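PDB 6DG4: Ulp1-like SUMO protease from Chaetomium thermophilum, which probably removes SUMO from modified proteins and processes SUMO precursors as a C48-family cysteine protease, the chain modelled being its C-terminal catalytic domain. Local coordinates for residues Gln10-Leu15 with Arg232-Ala237; Ala68-Ala73 with Cys89-Ser94; Ser135-Leu140 with Trp200-Phe205; Ser151-Met156 with Val189-Pro194; Pro194-Gly199 with Tyr223-Leu228. All blocks are in the same frame, centred on the assembly; numbering follows the deposited sequence.

Contact 1. Residues Gln10-Leu15 with Arg232-Ala237; sequences QLITPL and RQRIAA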
# COMPACT_ATOMS: atom_id res chain seq x y z
N GLN A 10 18.24 -2.72 -6.98
CA GLN A 10 18.03 -1.79 -5.87
C GLN A 10 16.63 -1.18 -5.92
O GLN A 10 16.24 -0.59 -6.93
CB GLN A 10 19.08 -0.69 -5.96
CG GLN A 10 19.12 0.23 -4.75
CD GLN A 10 19.88 -0.37 -3.60
OE1 GLN A 10 21.01 -0.83 -3.77
NE2 GLN A 10 19.26 -0.40 -2.43
N LEU A 11 15.90 -1.29 -4.81
CA LEU A 11 14.50 -0.88 -4.80
C LEU A 11 14.36 0.64 -4.88
O LEU A 11 13.51 1.15 -5.63
CB LEU A 11 13.80 -1.40 -3.54
CG LEU A 11 12.33 -1.01 -3.40
CD1 LEU A 11 11.49 -1.65 -4.51
CD2 LEU A 11 11.79 -1.39 -2.03
N ILE A 12 15.15 1.37 -4.11
CA ILE A 12 15.03 2.82 -4.00
C ILE A 12 16.31 3.43 -4.57
O ILE A 12 17.38 3.32 -3.95
CB ILE A 12 14.81 3.27 -2.55
CG1 ILE A 12 13.60 2.56 -1.96
CG2 ILE A 12 14.64 4.78 -2.49
CD1 ILE A 12 13.38 2.84 -0.49
N THR A 13 16.19 4.05 -5.74
CA THR A 13 17.33 4.56 -6.49
C THR A 13 17.12 6.02 -6.85
O THR A 13 15.99 6.49 -6.97
CB THR A 13 17.49 3.75 -7.78
OG1 THR A 13 16.23 3.66 -8.45
CG2 THR A 13 17.99 2.35 -7.51
N PRO A 14 18.21 6.77 -7.06
CA PRO A 14 18.07 8.19 -7.39
C PRO A 14 17.40 8.41 -8.74
O PRO A 14 17.56 7.62 -9.68
CB PRO A 14 19.52 8.69 -7.39
CG PRO A 14 20.36 7.45 -7.58
CD PRO A 14 19.61 6.35 -6.90
N LEU A 15 16.66 9.51 -8.84
CA LEU A 15 15.94 9.84 -10.06
C LEU A 15 16.84 10.52 -11.08
O LEU A 15 17.83 11.17 -10.74
CB LEU A 15 14.78 10.79 -9.74
CG LEU A 15 13.62 10.20 -8.93
CD1 LEU A 15 12.75 11.33 -8.40
CD2 LEU A 15 12.79 9.27 -9.78
N ARG A 232 10.44 9.36 -0.96
CA ARG A 232 9.40 10.37 -1.10
C ARG A 232 9.42 11.00 -2.48
O ARG A 232 8.37 11.25 -3.08
CB ARG A 232 9.57 11.45 -0.03
CG ARG A 232 9.32 10.95 1.38
CD ARG A 232 9.91 11.91 2.40
NE ARG A 232 9.70 11.43 3.76
CZ ARG A 232 8.63 11.72 4.50
NH1 ARG A 232 7.67 12.49 4.02
NH2 ARG A 232 8.52 11.22 5.72
N GLN A 233 10.62 11.31 -3.00
CA GLN A 233 10.73 11.87 -4.34
C GLN A 233 10.25 10.89 -5.39
O GLN A 233 9.60 11.28 -6.37
CB GLN A 233 12.18 12.23 -4.65
CG GLN A 233 12.76 13.32 -3.83
CD GLN A 233 14.13 13.69 -4.36
OE1 GLN A 233 14.37 14.80 -4.84
NE2 GLN A 233 15.05 12.74 -4.29
N ARG A 234 10.58 9.60 -5.22
CA ARG A 234 10.16 8.59 -6.18
C ARG A 234 8.65 8.42 -6.16
O ARG A 234 8.03 8.29 -7.22
CB ARG A 234 10.86 7.27 -5.88
CG ARG A 234 12.38 7.34 -6.05
CD ARG A 234 13.04 5.96 -5.91
NE ARG A 234 12.49 5.07 -6.92
CZ ARG A 234 12.82 5.09 -8.21
NH1 ARG A 234 13.73 5.92 -8.69
NH2 ARG A 234 12.20 4.26 -9.04
N ILE A 235 8.04 8.41 -4.97
CA ILE A 235 6.59 8.34 -4.88
C ILE A 235 5.96 9.53 -5.58
O ILE A 235 4.98 9.40 -6.32
CB ILE A 235 6.15 8.25 -3.41
CG1 ILE A 235 6.56 6.90 -2.81
CG2 ILE A 235 4.63 8.45 -3.27
CD1 ILE A 235 6.55 6.91 -1.29
N ALA A 236 6.52 10.73 -5.37
CA ALA A 236 6.01 11.92 -6.03
C ALA A 236 6.07 11.76 -7.55
O ALA A 236 5.11 12.08 -8.26
CB ALA A 236 6.81 13.14 -5.60
N ALA A 237 7.20 11.27 -8.06
CA ALA A 237 7.33 11.06 -9.50
C ALA A 237 6.30 10.06 -10.02
O ALA A 237 5.71 10.27 -11.09
CB ALA A 237 8.75 10.59 -9.83
O HOH W 1 11.16 3.04 -5.32
O HOH W 2 10.95 1.38 -7.85
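The N-terminal loop ahead of helix 17-27 lies across helix 228-241 here, with Arg234 reaching out to Thr13 and Leu15 resting on the helix surface. A bend at chi3 (59°) turns the arginine head alongside the loop backbone. Its NH1 donates to Thr13 O at 2.9 Å, a moderately bent bond (134° at the hydrogen) that meets the oxygen from above the carbonyl plane. Thr13 OG1 stands over one face of the same guanidinium, offset toward its rim, at an angle too poor for a bond. A water extends the grip to Leu11: it accepts from Arg234 NE at 2.9 Å and donates to Leu11 O at 3.0 Å. A second, weakly bound water links that carbonyl to NH2. Beyond the polar grip, Leu15 divides its methyls: CD1 packs 3.9 Å from Gln233 CB, while CD2 lies 3.6 Å from Arg234 NH1 and 4.3 Å from Ala237 CB, one helical turn past Gln233. Ile12 CG2 touches the arginine stem at CD. Trp19 and Val23 of helix 17-27 also pack on Ala237. The result is an N-terminal segment fastened over a helix near the chain's C-terminus, an arginine holding its main chain and a leucine its apolar side.

Contact 2. Residues Ala68-Ala73 with Cys89-Ser94; sequences AIFYIA and CTAFTS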
# COMPACT_ATOMS: atom_id res chain seq x y z
N ALA A 68 -0.91 6.13 -3.89
CA ALA A 68 0.23 5.28 -4.21
C ALA A 68 -0.15 3.81 -4.13
O ALA A 68 0.22 3.02 -5.01
CB ALA A 68 1.38 5.57 -3.25
N ILE A 69 -0.88 3.42 -3.09
CA ILE A 69 -1.20 2.00 -2.91
C ILE A 69 -2.16 1.52 -3.99
O ILE A 69 -2.04 0.39 -4.48
CB ILE A 69 -1.69 1.75 -1.47
CG1 ILE A 69 -0.52 1.99 -0.51
CG2 ILE A 69 -2.21 0.35 -1.33
CD1 ILE A 69 -0.89 2.01 0.96
N PHE A 70 -3.11 2.37 -4.41
CA PHE A 70 -3.98 1.99 -5.53
C PHE A 70 -3.16 1.75 -6.80
O PHE A 70 -3.47 0.84 -7.58
CB PHE A 70 -5.05 3.06 -5.76
CG PHE A 70 -6.32 2.83 -4.99
CD1 PHE A 70 -6.30 2.51 -3.64
CD2 PHE A 70 -7.55 2.96 -5.61
CE1 PHE A 70 -7.49 2.29 -2.94
CE2 PHE A 70 -8.72 2.75 -4.92
CZ PHE A 70 -8.69 2.42 -3.58
N TYR A 71 -2.10 2.54 -7.01
CA TYR A 71 -1.25 2.32 -8.18
C TYR A 71 -0.48 1.00 -8.09
O TYR A 71 -0.22 0.38 -9.13
CB TYR A 71 -0.29 3.49 -8.39
CG TYR A 71 -0.89 4.70 -9.09
CD1 TYR A 71 -1.69 4.56 -10.21
CD2 TYR A 71 -0.64 5.99 -8.63
CE1 TYR A 71 -2.23 5.66 -10.85
CE2 TYR A 71 -1.19 7.10 -9.27
CZ TYR A 71 -1.98 6.92 -10.38
OH TYR A 71 -2.53 8.01 -11.02
N ILE A 72 -0.09 0.58 -6.88
CA ILE A 72 0.55 -0.73 -6.73
C ILE A 72 -0.40 -1.82 -7.21
O ILE A 72 -0.03 -2.69 -8.01
CB ILE A 72 0.94 -0.98 -5.26
CG1 ILE A 72 1.91 0.09 -4.75
CG2 ILE A 72 1.56 -2.36 -5.09
CD1 ILE A 72 2.14 0.03 -3.25
N ALA A 73 -1.63 -1.80 -6.69
CA ALA A 73 -2.60 -2.82 -7.06
C ALA A 73 -2.85 -2.81 -8.56
O ALA A 73 -2.93 -3.86 -9.19
CB ALA A 73 -3.90 -2.59 -6.29
N CYS A 89 -4.58 -8.16 -7.09
CA CYS A 89 -4.17 -7.31 -5.98
C CYS A 89 -5.22 -6.23 -5.84
O CYS A 89 -5.60 -5.60 -6.83
CB CYS A 89 -2.80 -6.68 -6.24
SG CYS A 89 -2.13 -5.73 -4.84
N THR A 90 -5.70 -6.02 -4.63
CA THR A 90 -6.69 -4.97 -4.42
C THR A 90 -6.34 -4.19 -3.16
O THR A 90 -5.63 -4.67 -2.27
CB THR A 90 -8.12 -5.52 -4.40
OG1 THR A 90 -9.03 -4.41 -4.40
CG2 THR A 90 -8.36 -6.39 -3.19
N ALA A 91 -6.85 -2.97 -3.10
CA ALA A 91 -6.49 -2.04 -2.04
C ALA A 91 -7.74 -1.34 -1.55
O ALA A 91 -8.71 -1.16 -2.29
CB ALA A 91 -5.51 -0.98 -2.54
N PHE A 92 -7.69 -0.93 -0.29
CA PHE A 92 -8.76 -0.19 0.34
C PHE A 92 -8.35 1.25 0.60
O PHE A 92 -7.16 1.59 0.65
CB PHE A 92 -9.16 -0.87 1.65
CG PHE A 92 -9.95 -2.12 1.45
CD1 PHE A 92 -9.32 -3.32 1.22
CD2 PHE A 92 -11.33 -2.09 1.46
CE1 PHE A 92 -10.05 -4.48 1.03
CE2 PHE A 92 -12.06 -3.24 1.27
CZ PHE A 92 -11.41 -4.44 1.05
N THR A 93 -9.37 2.10 0.73
CA THR A 93 -9.16 3.50 1.03
C THR A 93 -8.98 3.70 2.53
O THR A 93 -9.09 2.77 3.34
CB THR A 93 -10.34 4.34 0.55
OG1 THR A 93 -11.47 4.10 1.41
CG2 THR A 93 -10.70 4.01 -0.90
N SER A 94 -8.74 4.96 2.91
CA SER A 94 -8.59 5.32 4.31
C SER A 94 -9.89 5.21 5.09
O SER A 94 -9.87 5.30 6.32
CB SER A 94 -8.04 6.75 4.42
OG SER A 94 -9.03 7.73 4.11
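Cys89 meets Ala73 at the start of strand 89-91, where their CA atoms come within 4.9 Å. With chi1 at -174° the Cys89 sulfur swings away from its own backbone N, and SG packs 3.9 Å from Ala73 CB and alongside that residue's CA, while the Ala73 methyl CB lies 3.5 Å from Cys89 O. That carbonyl also accepts from Asn77 ND2, one turn further along the helix. Thr90 directs its CB away from the helix, and its hydroxyl bonds to Ala115 O on the other side. Ala91 turns back toward the helix, its CB wedged between Ile69 CG2 at 3.8 Å and Phe70 CD1 at 3.7 Å. This is helix 62-80 laid against an outermost strand of the mixed five-stranded sheet of the protease core. It runs nearly antiparallel to the strand (162°), and with alanine on both sides the axes approach to 7.2 Å. Past the strand, Phe92 sends its ring to the other side of the sheet, toward Phe96, Ile128 and Ile130. Its carbonyl oxygen faces the helix, near the plane of the Phe70 ring at its edge and 3.7 Å from CE1; buried here, it has no polar partner in the model. Thr93 brings CG2 obliquely to Phe70 CZ at 3.7 Å, while its OG1 caps the backbone N of Phe95 ahead of helix 96-103.

Contact 3. Residues Ser135-Leu140 with Trp200-Phe205; sequences SSHWTL and WDCGVF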
# COMPACT_ATOMS: atom_id res chain seq x y z
N SER A 135 -3.94 6.72 15.76
CA SER A 135 -3.13 7.70 16.48
C SER A 135 -2.06 8.31 15.57
O SER A 135 -0.91 8.49 15.97
CB SER A 135 -2.50 7.08 17.72
OG SER A 135 -3.49 6.48 18.54
N SER A 136 -2.46 8.60 14.32
CA SER A 136 -1.62 9.22 13.30
C SER A 136 -0.56 8.30 12.72
O SER A 136 0.15 8.67 11.78
CB SER A 136 -0.95 10.50 13.82
OG SER A 136 -1.91 11.43 14.28
N HIS A 137 -0.43 7.09 13.27
CA HIS A 137 0.60 6.15 12.83
C HIS A 137 0.03 5.24 11.76
O HIS A 137 -0.96 4.53 11.99
CB HIS A 137 1.09 5.33 14.02
CG HIS A 137 2.12 4.31 13.67
ND1 HIS A 137 3.27 4.61 12.97
CD2 HIS A 137 2.16 2.97 13.90
CE1 HIS A 137 3.98 3.51 12.79
NE2 HIS A 137 3.33 2.50 13.36
N TRP A 138 0.67 5.24 10.59
CA TRP A 138 0.27 4.40 9.47
C TRP A 138 1.02 3.08 9.51
O TRP A 138 2.24 3.06 9.66
CB TRP A 138 0.61 5.09 8.14
CG TRP A 138 -0.33 6.15 7.75
CD1 TRP A 138 -0.15 7.49 7.89
CD2 TRP A 138 -1.62 5.98 7.15
NE1 TRP A 138 -1.25 8.16 7.42
CE2 TRP A 138 -2.16 7.26 6.95
CE3 TRP A 138 -2.37 4.86 6.75
CZ2 TRP A 138 -3.41 7.46 6.38
CZ3 TRP A 138 -3.61 5.07 6.19
CH2 TRP A 138 -4.12 6.35 6.01
N THR A 139 0.26 2.00 9.33
CA THR A 139 0.77 0.64 9.18
C THR A 139 -0.01 -0.01 8.04
O THR A 139 -0.94 0.58 7.48
CB THR A 139 0.62 -0.16 10.48
OG1 THR A 139 -0.77 -0.26 10.84
CG2 THR A 139 1.43 0.48 11.61
N LEU A 140 0.38 -1.24 7.70
CA LEU A 140 -0.17 -1.94 6.55
C LEU A 140 -0.64 -3.32 6.98
O LEU A 140 0.16 -4.13 7.45
CB LEU A 140 0.89 -2.10 5.46
CG LEU A 140 0.40 -2.79 4.18
CD1 LEU A 140 -0.57 -1.89 3.43
CD2 LEU A 140 1.57 -3.20 3.31
N TRP A 200 7.56 10.41 11.45
CA TRP A 200 7.05 10.97 10.20
C TRP A 200 7.19 10.00 9.03
O TRP A 200 6.57 10.21 7.99
CB TRP A 200 7.78 12.28 9.83
CG TRP A 200 9.28 12.13 9.77
CD1 TRP A 200 9.99 11.38 8.87
CD2 TRP A 200 10.25 12.74 10.63
NE1 TRP A 200 11.34 11.49 9.13
CE2 TRP A 200 11.52 12.31 10.21
CE3 TRP A 200 10.16 13.62 11.72
CZ2 TRP A 200 12.69 12.72 10.83
CZ3 TRP A 200 11.33 14.03 12.33
CH2 TRP A 200 12.58 13.58 11.89
N ASP A 201 8.01 8.96 9.18
CA ASP A 201 8.26 8.07 8.06
C ASP A 201 7.22 6.96 7.92
O ASP A 201 7.26 6.23 6.93
CB ASP A 201 9.67 7.47 8.16
CG ASP A 201 10.74 8.37 7.55
OD1 ASP A 201 10.43 9.12 6.60
OD2 ASP A 201 11.89 8.31 8.01
N CYS A 202 6.27 6.85 8.85
CA CYS A 202 5.35 5.71 8.84
C CYS A 202 4.61 5.56 7.51
O CYS A 202 4.42 4.44 7.03
CB CYS A 202 4.35 5.83 10.00
SG CYS A 202 3.27 7.30 9.97
N GLY A 203 4.14 6.66 6.92
CA GLY A 203 3.44 6.55 5.66
C GLY A 203 4.33 6.07 4.53
O GLY A 203 3.88 5.36 3.63
N VAL A 204 5.62 6.44 4.57
CA VAL A 204 6.54 5.98 3.54
C VAL A 204 6.86 4.50 3.73
O VAL A 204 6.95 3.74 2.76
CB VAL A 204 7.80 6.86 3.49
CG1 VAL A 204 8.59 6.54 2.23
CG2 VAL A 204 7.45 8.34 3.56
N PHE A 205 7.05 4.07 4.97
CA PHE A 205 7.21 2.64 5.24
C PHE A 205 5.98 1.86 4.77
O PHE A 205 6.11 0.78 4.18
CB PHE A 205 7.38 2.41 6.74
CG PHE A 205 8.77 2.66 7.27
CD1 PHE A 205 9.81 1.82 6.95
CD2 PHE A 205 9.01 3.71 8.15
CE1 PHE A 205 11.08 2.03 7.46
CE2 PHE A 205 10.28 3.93 8.65
CZ PHE A 205 11.31 3.08 8.31
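Cys202 of helix 202-215 reaches the imidazole of His137 and the backbone and side chain of Trp138 on strand 137-144. Its CB sits beside the imidazole, 3.4 Å from His137 ND1, and 3.5 Å from Trp138 O. From there chi1 of 62° sets the sulfur between the cysteine's own backbone N and carbonyl carbon, aimed at the strand. SG then takes a nearly straight hydrogen bond from Trp138 N, 3.4 Å long with 174° at the hydrogen. Trp138 CB flanks it at 3.9 Å, and the indole turns its five-membered ring edge-on to the sulfur. Gly203 CA packs 4.0 Å from Trp138 CB. On the far side of the imidazole, His137 NE2 bonds Asp154 OD1. With Cys202 SG 4.0 Å from His137 ND1, the arrangement is consistent with the Cys-His-Asp catalytic triad of C48 peptidases: a main-chain N-H steadies the probable nucleophile, with ND1 near the sulfur, as expected of the general base beside the nucleophile in this family.

Contact 4. Residues Ser151-Met156 with Val189-Pro194; sequences SHLDSM and VDFQAP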
# COMPACT_ATOMS: atom_id res chain seq x y z
N SER A 151 -1.60 -10.62 7.84
CA SER A 151 -0.40 -10.01 8.39
C SER A 151 -0.66 -8.55 8.70
O SER A 151 -1.48 -7.89 8.05
CB SER A 151 0.79 -10.09 7.42
OG SER A 151 1.07 -11.42 7.03
N HIS A 152 0.09 -8.04 9.67
CA HIS A 152 0.09 -6.62 10.00
C HIS A 152 1.54 -6.19 10.07
O HIS A 152 2.30 -6.69 10.92
CB HIS A 152 -0.62 -6.39 11.33
CG HIS A 152 -0.65 -4.96 11.76
ND1 HIS A 152 -0.39 -4.57 13.06
CD2 HIS A 152 -0.89 -3.83 11.06
CE1 HIS A 152 -0.49 -3.25 13.14
NE2 HIS A 152 -0.78 -2.78 11.95
N LEU A 153 1.94 -5.28 9.19
CA LEU A 153 3.32 -4.81 9.11
C LEU A 153 3.39 -3.43 9.75
O LEU A 153 2.87 -2.45 9.19
CB LEU A 153 3.83 -4.77 7.67
CG LEU A 153 4.17 -6.13 7.06
CD1 LEU A 153 2.91 -6.88 6.65
CD2 LEU A 153 5.11 -5.98 5.88
N ASP A 154 4.01 -3.35 10.92
CA ASP A 154 4.19 -2.11 11.65
C ASP A 154 5.68 -1.82 11.69
O ASP A 154 6.44 -2.56 12.32
CB ASP A 154 3.63 -2.27 13.06
CG ASP A 154 3.64 -0.98 13.84
OD1 ASP A 154 4.38 -0.04 13.45
OD2 ASP A 154 2.91 -0.90 14.86
N SER A 155 6.10 -0.75 11.01
CA SER A 155 7.52 -0.41 10.96
C SER A 155 8.09 -0.10 12.34
O SER A 155 9.29 -0.27 12.55
CB SER A 155 7.74 0.76 9.99
OG SER A 155 6.86 1.85 10.25
N MET A 156 7.25 0.32 13.29
CA MET A 156 7.77 0.59 14.63
C MET A 156 8.24 -0.68 15.33
O MET A 156 9.01 -0.59 16.29
CB MET A 156 6.73 1.33 15.46
CG MET A 156 6.61 2.76 15.02
SD MET A 156 5.36 3.70 15.89
CE MET A 156 5.98 3.61 17.57
N VAL A 189 0.73 -14.29 10.10
CA VAL A 189 2.16 -14.43 9.84
C VAL A 189 2.80 -13.05 9.96
O VAL A 189 2.31 -12.08 9.37
CB VAL A 189 2.42 -15.00 8.43
CG1 VAL A 189 3.91 -14.94 8.09
CG2 VAL A 189 1.90 -16.43 8.34
N ASP A 190 3.89 -12.98 10.71
CA ASP A 190 4.69 -11.76 10.79
C ASP A 190 5.80 -11.81 9.75
O ASP A 190 6.40 -12.86 9.51
CB ASP A 190 5.32 -11.61 12.18
CG ASP A 190 4.34 -11.13 13.23
OD1 ASP A 190 3.48 -10.26 12.94
OD2 ASP A 190 4.44 -11.61 14.37
N PHE A 191 6.06 -10.66 9.14
CA PHE A 191 7.19 -10.47 8.25
C PHE A 191 8.15 -9.46 8.86
O PHE A 191 7.72 -8.43 9.37
CB PHE A 191 6.73 -9.95 6.88
CG PHE A 191 5.92 -10.93 6.10
CD1 PHE A 191 6.54 -11.94 5.40
CD2 PHE A 191 4.54 -10.85 6.07
CE1 PHE A 191 5.81 -12.86 4.68
CE2 PHE A 191 3.79 -11.77 5.36
CZ PHE A 191 4.43 -12.78 4.67
N GLN A 192 9.44 -9.77 8.80
CA GLN A 192 10.43 -8.77 9.16
C GLN A 192 10.42 -7.66 8.12
O GLN A 192 10.25 -7.91 6.92
CB GLN A 192 11.83 -9.40 9.20
CG GLN A 192 12.92 -8.44 9.67
CD GLN A 192 14.35 -8.94 9.39
OE1 GLN A 192 14.60 -10.14 9.18
NE2 GLN A 192 15.29 -8.00 9.39
N ALA A 193 10.59 -6.43 8.58
CA ALA A 193 10.65 -5.29 7.68
C ALA A 193 11.55 -4.24 8.31
O ALA A 193 11.84 -4.31 9.51
CB ALA A 193 9.25 -4.73 7.42
N PRO A 194 12.03 -3.28 7.52
CA PRO A 194 12.93 -2.27 8.08
C PRO A 194 12.29 -1.53 9.25
O PRO A 194 11.09 -1.26 9.27
CB PRO A 194 13.18 -1.34 6.89
CG PRO A 194 13.09 -2.27 5.71
CD PRO A 194 11.95 -3.18 6.05
O HOH W 3 1.60 -9.99 11.02
O HOH W 4 4.33 -8.50 9.87
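Ser151 carries OG anti to its carbonyl carbon (chi1 -56°) and Phe191 holds its ring in the corresponding position (chi1 -67°), which brings hydroxyl and ring edge together. The hydroxyl donates to Val189 O at 2.7 Å, tilted modestly from the carbonyl plane, and Ser151 OG lies 3.2 Å from Phe191 CE2, close to the plane of the ring. Val189 CG1 rests over one face of that ring toward its rim, and Leu153 CD1 comes obliquely to Phe191 CD2 at 4.3 Å. The backbones run in nearly the same direction (18° apart) yet are bridged by water. One water accepts from His152 N at 2.8 Å and has Val189 O and Asp190 OD1 within reach as acceptors. The next accepts from Phe191 N at 2.9 Å, with His152 O as a likely acceptor of its proton. Asp190 is fixed from outside by Gly161 N and Lys166, and His152 NE2 bonds Thr139 OG1. After the strand, Asp154 OD1 takes the N-H of Met156 at 2.9 Å, forming an Asx turn that sets the orientation of this probable triad acid. Together these features describe a parallel edge pair of the protease sheet, joined directly at Val189 and Val150, that parts and admits water as the outer chain heads for the loop before helix 202-215.

Contact 5. Residues Pro194-Gly199 with Tyr223-Leu228; sequences PRQTNG and YTEAQL. With SO4 (sulfate ion), chain C.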
# COMPACT_ATOMS: atom_id res chain seq x y z
N PRO A 194 12.03 -3.28 7.52
CA PRO A 194 12.93 -2.27 8.08
C PRO A 194 12.29 -1.53 9.25
O PRO A 194 11.09 -1.26 9.27
CB PRO A 194 13.18 -1.34 6.89
CG PRO A 194 13.09 -2.27 5.71
CD PRO A 194 11.95 -3.18 6.05
N ARG A 195 13.12 -1.19 10.23
CA ARG A 195 12.66 -0.58 11.46
C ARG A 195 12.54 0.93 11.33
O ARG A 195 13.41 1.60 10.77
CB ARG A 195 13.63 -0.90 12.60
CG ARG A 195 13.21 -0.33 13.95
CD ARG A 195 14.16 -0.74 15.05
NE ARG A 195 14.09 -2.17 15.33
CZ ARG A 195 13.15 -2.74 16.09
NH1 ARG A 195 12.19 -1.99 16.62
NH2 ARG A 195 13.17 -4.05 16.30
N GLN A 196 11.45 1.45 11.89
CA GLN A 196 11.21 2.87 11.97
C GLN A 196 11.76 3.44 13.27
O GLN A 196 11.52 2.91 14.35
CB GLN A 196 9.70 3.13 11.93
CG GLN A 196 9.31 4.56 12.23
CD GLN A 196 7.81 4.74 12.28
OE1 GLN A 196 7.08 4.18 11.46
NE2 GLN A 196 7.33 5.49 13.26
N THR A 197 12.55 4.51 13.13
CA THR A 197 12.92 5.41 14.22
C THR A 197 12.08 6.68 14.20
O THR A 197 11.63 7.14 15.25
CB THR A 197 14.39 5.81 14.08
OG1 THR A 197 15.22 4.64 14.15
CG2 THR A 197 14.80 6.79 15.18
N ASN A 198 11.85 7.22 13.00
CA ASN A 198 11.22 8.52 12.81
C ASN A 198 9.71 8.37 12.64
O ASN A 198 9.26 7.72 11.69
CB ASN A 198 11.76 9.15 11.51
CG ASN A 198 13.28 9.25 11.47
OD1 ASN A 198 13.94 9.55 12.46
ND2 ASN A 198 13.84 9.03 10.28
N GLY A 199 8.93 9.02 13.51
CA GLY A 199 7.48 8.94 13.39
C GLY A 199 6.95 9.37 12.03
O GLY A 199 6.01 8.77 11.50
N TYR A 223 15.38 -2.42 1.58
CA TYR A 223 15.51 -0.98 1.77
C TYR A 223 15.85 -0.67 3.22
O TYR A 223 15.84 -1.55 4.09
CB TYR A 223 14.25 -0.24 1.27
CG TYR A 223 13.02 -0.35 2.15
CD1 TYR A 223 12.17 -1.44 2.07
CD2 TYR A 223 12.70 0.67 3.04
CE1 TYR A 223 11.04 -1.53 2.87
CE2 TYR A 223 11.58 0.59 3.85
CZ TYR A 223 10.75 -0.50 3.76
OH TYR A 223 9.64 -0.54 4.58
N THR A 224 16.18 0.60 3.46
CA THR A 224 16.49 1.10 4.79
C THR A 224 15.75 2.41 5.05
O THR A 224 15.31 3.10 4.12
CB THR A 224 17.99 1.41 4.95
OG1 THR A 224 18.28 2.59 4.19
CG2 THR A 224 18.85 0.25 4.46
N GLU A 225 15.64 2.75 6.33
CA GLU A 225 15.01 4.01 6.71
C GLU A 225 15.72 5.22 6.11
O GLU A 225 15.08 6.19 5.70
CB GLU A 225 14.96 4.13 8.24
CG GLU A 225 14.24 5.38 8.72
CD GLU A 225 13.98 5.38 10.22
OE1 GLU A 225 14.95 5.16 10.98
OE2 GLU A 225 12.82 5.61 10.63
N ALA A 226 17.06 5.18 6.04
CA ALA A 226 17.80 6.32 5.52
C ALA A 226 17.52 6.59 4.04
O ALA A 226 17.83 7.69 3.56
CB ALA A 226 19.30 6.12 5.74
N GLN A 227 16.96 5.63 3.32
CA GLN A 227 16.59 5.82 1.92
C GLN A 227 15.23 6.48 1.74
O GLN A 227 14.84 6.78 0.60
CB GLN A 227 16.57 4.47 1.19
CG GLN A 227 17.93 3.82 1.08
CD GLN A 227 17.84 2.37 0.68
OE1 GLN A 227 16.77 1.78 0.65
NE2 GLN A 227 18.98 1.78 0.39
N LEU A 228 14.51 6.75 2.81
CA LEU A 228 13.14 7.21 2.65
C LEU A 228 13.01 8.65 2.16
O LEU A 228 12.03 8.94 1.47
CB LEU A 228 12.33 6.96 3.92
CG LEU A 228 12.20 5.47 4.26
CD1 LEU A 228 11.30 5.29 5.46
CD2 LEU A 228 11.71 4.62 3.09
S SO4 C . 10.24 -4.19 19.00
O1 SO4 C . 10.21 -2.85 18.40
O2 SO4 C . 11.48 -4.38 19.73
O3 SO4 C . 9.11 -4.32 19.91
O4 SO4 C . 10.14 -5.19 17.94
O HOH W 5 9.06 -1.28 7.53
O HOH W 6 15.37 0.80 8.53
O HOH W 7 15.71 2.65 11.86
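Glu225 reaches across to the main chain of Thr197 and Asn198, and one carboxylate oxygen does most of the work. Glu225 OE2 accepts from Thr197 N at 2.7 Å and from Asn198 N at 3.0 Å, the latter nearly straight (175°); both arrive on its syn side, from opposite faces of the carboxylate plane. OE1 adds a weak bond to Thr197 N. The glutamate reaches this far because CG is anti to the backbone N (chi1 -177°) and the chain stays extended beyond it. Asn198 stacks its amide on the carboxylate, the planes 22° apart, and passes its ND2 to Asp201. Upstream, Pro194 CG sits over the centre of the Tyr223 ring, 3.5 Å from the centroid, a CH-pi contact. In the next shell, waters tie Arg195 O to Glu225 N and to Glu225 OE1, and another donates to both Pro194 O and Tyr223 OH, whose hydroxyl also pairs with Asn209. Thr224 and Gln227 pair within the turn that carries Glu225: Thr224 N donates to Gln227 OE1 at 3.1 Å. Outermost, Arg195 NH1 donates to O1 of a sulfate, probably from the crystallisation liquor, at 2.8 Å; Arg160 also bonds the ion. The bracing falls on the loop leading into the helix of the probable nucleophile, where Gln196, six residues before Cys202 and bonded through OE1 to Ser155, probably corresponds to the oxyanion-hole glutamine of the C48 family.

Contact 3 holds the probable Cys-His pair, and contacts 4 and 5 lie beside it, their centres about 12 and 11 Å away. Contact 4 contributes Asp154, the probable acid, and its strand bonds to that of contact 3 through Leu140 O and Leu153 N at 2.7 Å. Contact 5 brings Gln196 OE1 to 3.5 Å from Cys202 CA; contacts 4 and 5 also share Pro194. Contact 1, about 18 Å from contact 3 between centres, joins it through the salt bridge of Arg232 NH2 with Asp201 OD1 (3.0 Å). Contact 2 lies at strand 89-91, the edge of the sheet opposite strand 187-188, beyond which contact 4 continues; it touches contact 3 where Ser94 CB meets Trp138 CH2 at 4.3 Å.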